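PDB 4CIT: vanadium-dependent haloperoxidase from Zobellia galactanivorans, which probably oxidises iodide at the expense of hydrogen peroxide, using bound vanadate as its cofactor. Local coordinates for residues R339-I344 / L356-F361; Y333-I338 / P362-G367. All coordinates share one frame; numbering follows the deposited sequence.

Contact 1 of 2, residues R339-I344 / L356-F361. With VO4 (vanadate ion), chain F.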
# COMPACT_ATOMS: atom_id res chain seq x y z
N ARG A 339 18.48 2.55 -13.79
CA ARG A 339 17.51 1.69 -14.36
C ARG A 339 18.02 1.02 -15.63
O ARG A 339 18.90 1.55 -16.31
CB ARG A 339 16.22 2.48 -14.65
CG ARG A 339 15.53 2.91 -13.41
CD ARG A 339 14.67 1.77 -12.86
NE ARG A 339 13.84 2.25 -11.74
CZ ARG A 339 12.72 1.68 -11.32
NH1 ARG A 339 12.30 0.52 -11.80
NH2 ARG A 339 12.07 2.20 -10.29
N PRO A 340 17.51 -0.20 -15.93
CA PRO A 340 17.96 -0.99 -17.04
C PRO A 340 17.94 -0.27 -18.42
O PRO A 340 18.96 -0.39 -19.16
CB PRO A 340 17.01 -2.19 -17.04
CG PRO A 340 16.58 -2.35 -15.66
CD PRO A 340 16.47 -0.91 -15.15
N GLU A 341 16.87 0.48 -18.73
CA GLU A 341 16.84 1.12 -20.05
C GLU A 341 17.98 2.09 -20.27
O GLU A 341 18.48 2.21 -21.41
CB GLU A 341 15.50 1.82 -20.32
CG GLU A 341 15.20 3.05 -19.51
CD GLU A 341 13.96 3.75 -20.11
OE1 GLU A 341 14.01 4.38 -21.20
OE2 GLU A 341 12.89 3.56 -19.57
N THR A 342 18.36 2.84 -19.25
CA THR A 342 19.45 3.82 -19.31
C THR A 342 20.78 3.14 -19.72
O THR A 342 21.44 3.59 -20.67
CB THR A 342 19.61 4.50 -17.98
OG1 THR A 342 18.29 4.91 -17.51
CG2 THR A 342 20.54 5.69 -18.11
N VAL A 343 21.12 2.01 -19.10
CA VAL A 343 22.37 1.34 -19.37
C VAL A 343 22.29 0.66 -20.72
O VAL A 343 23.23 0.73 -21.53
CB VAL A 343 22.73 0.27 -18.28
CG1 VAL A 343 24.15 -0.18 -18.50
CG2 VAL A 343 22.59 0.90 -16.87
N ILE A 344 21.14 0.10 -21.00
CA ILE A 344 20.99 -0.60 -22.30
C ILE A 344 21.07 0.43 -23.44
O ILE A 344 21.78 0.17 -24.45
CB ILE A 344 19.69 -1.46 -22.36
CG1 ILE A 344 19.81 -2.71 -21.42
CG2 ILE A 344 19.40 -1.81 -23.81
CD1 ILE A 344 18.44 -3.21 -21.08
N LEU A 356 7.23 -1.90 -20.20
CA LEU A 356 6.57 -0.84 -19.41
C LEU A 356 7.44 0.41 -19.40
O LEU A 356 8.65 0.31 -19.42
CB LEU A 356 6.40 -1.30 -17.99
CG LEU A 356 5.54 -2.57 -17.84
CD1 LEU A 356 5.50 -2.95 -16.36
CD2 LEU A 356 4.14 -2.46 -18.39
N GLN A 357 6.82 1.56 -19.21
CA GLN A 357 7.55 2.76 -18.92
C GLN A 357 8.27 2.67 -17.57
O GLN A 357 7.67 2.17 -16.62
CB GLN A 357 6.58 3.93 -18.90
CG GLN A 357 7.27 5.27 -18.73
CD GLN A 357 6.31 6.48 -18.91
OE1 GLN A 357 6.10 7.32 -17.96
NE2 GLN A 357 5.76 6.59 -20.14
N THR A 358 9.48 3.22 -17.48
CA THR A 358 10.25 3.12 -16.25
C THR A 358 9.76 4.15 -15.27
O THR A 358 9.61 5.28 -15.66
CB THR A 358 11.77 3.34 -16.54
OG1 THR A 358 12.19 2.36 -17.54
CG2 THR A 358 12.52 3.12 -15.23
N PRO A 359 9.43 3.75 -14.04
CA PRO A 359 9.05 4.70 -13.05
C PRO A 359 10.13 5.62 -12.60
O PRO A 359 11.30 5.28 -12.59
CB PRO A 359 8.59 3.82 -11.91
CG PRO A 359 8.30 2.48 -12.50
CD PRO A 359 9.35 2.39 -13.53
N PRO A 360 9.75 6.84 -12.15
CA PRO A 360 10.73 7.84 -11.85
C PRO A 360 11.36 7.79 -10.49
O PRO A 360 11.20 8.69 -9.69
CB PRO A 360 9.94 9.16 -12.01
CG PRO A 360 8.56 8.78 -11.56
CD PRO A 360 8.36 7.34 -12.03
N PHE A 361 12.15 6.76 -10.22
CA PHE A 361 12.83 6.60 -8.98
C PHE A 361 13.89 5.52 -9.13
O PHE A 361 13.77 4.68 -10.10
CB PHE A 361 11.93 6.37 -7.76
CG PHE A 361 10.74 5.53 -8.00
CD1 PHE A 361 10.82 4.16 -7.95
CD2 PHE A 361 9.53 6.12 -8.25
CE1 PHE A 361 9.73 3.36 -8.10
CE2 PHE A 361 8.41 5.37 -8.45
CZ PHE A 361 8.50 3.97 -8.42
O4 VO4 F . 9.72 0.19 -10.35
O HOH W 1 14.17 0.25 -17.49
O HOH W 2 10.54 4.51 -19.93

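Contact 2 of 2, residues Y333-I338 / P362-G367. With VO4 (vanadate ion), chain D; VO4 (vanadate ion), chain E.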
# COMPACT_ATOMS: atom_id res chain seq x y z
N TYR A 333 17.22 5.07 -2.20
CA TYR A 333 18.00 6.29 -2.14
C TYR A 333 19.35 6.08 -1.44
O TYR A 333 20.22 6.90 -1.57
CB TYR A 333 17.16 7.52 -1.69
CG TYR A 333 16.20 7.93 -2.71
CD1 TYR A 333 16.54 8.78 -3.74
CD2 TYR A 333 14.90 7.46 -2.68
CE1 TYR A 333 15.66 9.12 -4.72
CE2 TYR A 333 14.01 7.78 -3.66
CZ TYR A 333 14.36 8.64 -4.71
OH TYR A 333 13.43 9.04 -5.64
N ARG A 334 19.59 4.93 -0.84
CA ARG A 334 20.92 4.53 -0.38
C ARG A 334 21.73 4.06 -1.57
O ARG A 334 22.85 4.53 -1.79
CB ARG A 334 20.84 3.46 0.71
CG ARG A 334 22.17 2.75 1.07
CD ARG A 334 22.10 1.65 2.12
NE ARG A 334 21.54 2.20 3.32
CZ ARG A 334 20.27 2.06 3.70
NH1 ARG A 334 19.39 1.27 3.06
NH2 ARG A 334 19.90 2.70 4.78
N SER A 335 21.21 3.12 -2.36
CA SER A 335 21.95 2.51 -3.45
C SER A 335 21.90 3.40 -4.75
O SER A 335 22.83 3.37 -5.58
CB SER A 335 21.45 1.09 -3.69
OG SER A 335 20.09 1.06 -3.99
N ASN A 336 20.79 4.12 -4.91
CA ASN A 336 20.58 5.07 -5.97
C ASN A 336 21.05 4.52 -7.33
O ASN A 336 21.91 5.10 -8.00
CB ASN A 336 21.29 6.37 -5.62
CG ASN A 336 20.93 7.51 -6.54
OD1 ASN A 336 19.79 7.68 -6.97
ND2 ASN A 336 21.90 8.34 -6.82
N LEU A 337 20.48 3.38 -7.70
CA LEU A 337 20.90 2.58 -8.86
C LEU A 337 20.19 2.90 -10.12
O LEU A 337 18.97 2.98 -10.18
CB LEU A 337 20.72 1.12 -8.51
CG LEU A 337 21.36 0.12 -9.50
CD1 LEU A 337 22.90 0.21 -9.57
CD2 LEU A 337 20.90 -1.31 -9.13
N ILE A 338 20.98 2.99 -11.21
CA ILE A 338 20.48 3.23 -12.55
C ILE A 338 19.52 2.15 -13.04
O ILE A 338 19.69 0.97 -12.72
CB ILE A 338 21.75 3.30 -13.44
CG1 ILE A 338 21.47 3.94 -14.79
CG2 ILE A 338 22.43 1.94 -13.53
CD1 ILE A 338 22.81 4.46 -15.41
N PRO A 362 14.91 5.51 -8.25
CA PRO A 362 15.97 4.54 -8.38
C PRO A 362 15.50 3.08 -8.30
O PRO A 362 14.39 2.76 -7.83
CB PRO A 362 16.92 4.87 -7.24
CG PRO A 362 16.70 6.32 -7.05
CD PRO A 362 15.24 6.47 -7.20
N GLU A 363 16.35 2.21 -8.76
CA GLU A 363 16.02 0.82 -9.09
C GLU A 363 15.94 -0.20 -7.93
O GLU A 363 15.11 -1.14 -8.01
CB GLU A 363 16.94 0.34 -10.17
CG GLU A 363 16.48 -0.93 -10.85
CD GLU A 363 16.79 -2.19 -10.16
OE1 GLU A 363 17.77 -2.28 -9.36
OE2 GLU A 363 16.08 -3.17 -10.49
N TYR A 364 16.73 -0.06 -6.88
CA TYR A 364 16.96 -1.21 -5.99
C TYR A 364 16.56 -0.84 -4.56
O TYR A 364 17.05 0.14 -4.07
CB TYR A 364 18.45 -1.57 -6.01
CG TYR A 364 18.85 -2.77 -5.19
CD1 TYR A 364 18.76 -4.04 -5.66
CD2 TYR A 364 19.32 -2.60 -3.88
CE1 TYR A 364 19.16 -5.13 -4.90
CE2 TYR A 364 19.73 -3.65 -3.11
CZ TYR A 364 19.65 -4.91 -3.62
OH TYR A 364 20.10 -5.97 -2.90
N THR A 365 15.74 -1.57 -3.88
CA THR A 365 14.99 -2.77 -4.32
C THR A 365 13.65 -2.34 -4.95
O THR A 365 13.28 -1.15 -4.94
CB THR A 365 14.71 -3.66 -3.09
OG1 THR A 365 14.22 -2.79 -2.04
CG2 THR A 365 15.93 -4.46 -2.69
N SER A 366 12.94 -3.28 -5.58
CA SER A 366 11.68 -3.05 -6.26
C SER A 366 10.52 -2.86 -5.28
O SER A 366 10.33 -3.72 -4.41
CB SER A 366 11.35 -4.25 -7.13
OG SER A 366 9.94 -4.29 -7.46
N GLY A 367 9.83 -1.71 -5.39
CA GLY A 367 8.68 -1.44 -4.61
C GLY A 367 7.58 -2.48 -4.70
O GLY A 367 7.01 -2.91 -3.68
O2 VO4 D . 8.82 -2.39 -8.87
O3 VO4 E . 10.54 -0.18 -7.71
O HOH W 3 18.55 2.18 -5.92

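Contact 1 of 2, residues R339-I344 / L356-F361
Arg339 reaches across to the loop 356-361 and grips the carbonyl of Phe361 side-on with two nitrogens: NE donates to Phe361 O at 2.9 Å, nearly in line with the C=O bond, and NH2 donates to the same oxygen at 3.0 Å from above the carbonyl plane. Arg339 CG stands beside the backbone N, and the bend at chi2 (-83°) swings the chain so that its guanidinium lies beside Phe361 O. The same guanidinium presents its far edge to vanadate: NH1 and NH2 both donate to O4 of the ion in chain F, at 3.0 and 3.1 Å, while NH1 also donates to Ile423 O. Both Phe361 O and this vanadate oxygen lie near the guanidinium plane, and Pro359 CD sits over one face, so the group is held in position and in rotation. Thr358 CG2 runs past the aliphatic part, 3.5 Å from Arg339 CD. On its other branch, Thr358 OG1 donates a very short 2.5 Å hydrogen bond to Glu341 OE2. One water bridges Thr358 OG1 to Glu341 N, and a second links Glu341 OE2 to Thr358 N, tying the first turn of the helix to the loop. A methionine in place of Arg339 would probably leave Phe361 O without two of its donors and remove one of the charged groups round the vanadate oxygen. Pro360 centres an inverse gamma turn, with Phe361 N bonded to Pro359 O. Around the contact, Pro340, Val343 and Ile344 pack on helix 235-253, Leu356 and Pro359 touch Arg418 of helix 407-420, and the Phe361 ring meets Trp329 of helix 307-335.

Contact 2 of 2, residues Y333-I338 / P362-G367
At the vanadate pocket, the C-terminal end of helix 307-335 packs on the loop that leads into helix 367-383, and Pro362 lies against Tyr333. Pro362 CG makes a CH-pi contact over one face of the Tyr333 ring, 4.1 Å from its centroid and offset toward the rim; the Tyr333 hydroxyl is bonded to Ile202 O. Next along, Glu363 N donates to Leu337 O at 3.1 Å. A water links the two segments: it donates to Ser335 OG (2.7 Å) and accepts from Leu337 N and Tyr364 N. Ser335 OG, set between the backbone N and carbonyl carbon (chi1 58°), also bonds Glu331 O and faces the Tyr364 ring edge. Residues 333-338 are the six-residue spacer of the KX6RP motif of the PAP2 superfamily, which runs from Lys332 to Arg339-Pro340, while Ser366 and Gly367 open the second, SGH motif. Leu337 CD2 runs beside Glu363, 3.3 Å from OE1, whose companion OE2 accepts from His424 ND1 and Tyr425 N. Beyond a cis peptide before Thr365, Ser366 OG donates to O2 of vanadate chain D at 2.6 Å, and Gly367 N to O3 of vanadate chain E at 2.9 Å.

How the contacts relate
Contacts 1 and 2 are built on two continuous runs of chain: 333-338 leads into 339-344, and 356-361 into 362-367, so contact 1 lies within the chain span that contact 2 brackets. Their centres are about 11 Å apart, and they touch where Arg339 NH2 comes 3.4 Å from Pro362 O and Arg339 NE 3.7 Å from Glu363 CA. Val343 CG2 packs on Ile338 CG2 at 3.5 Å. Both reach the same vanadate pocket, contact 1 through the Arg339 guanidinium and contact 2 through the start of helix 367-383. Lys332 NZ bonds vanadate as well as Pro362 O and Thr365 O, and Arg418 and His368 add further vanadate bonds.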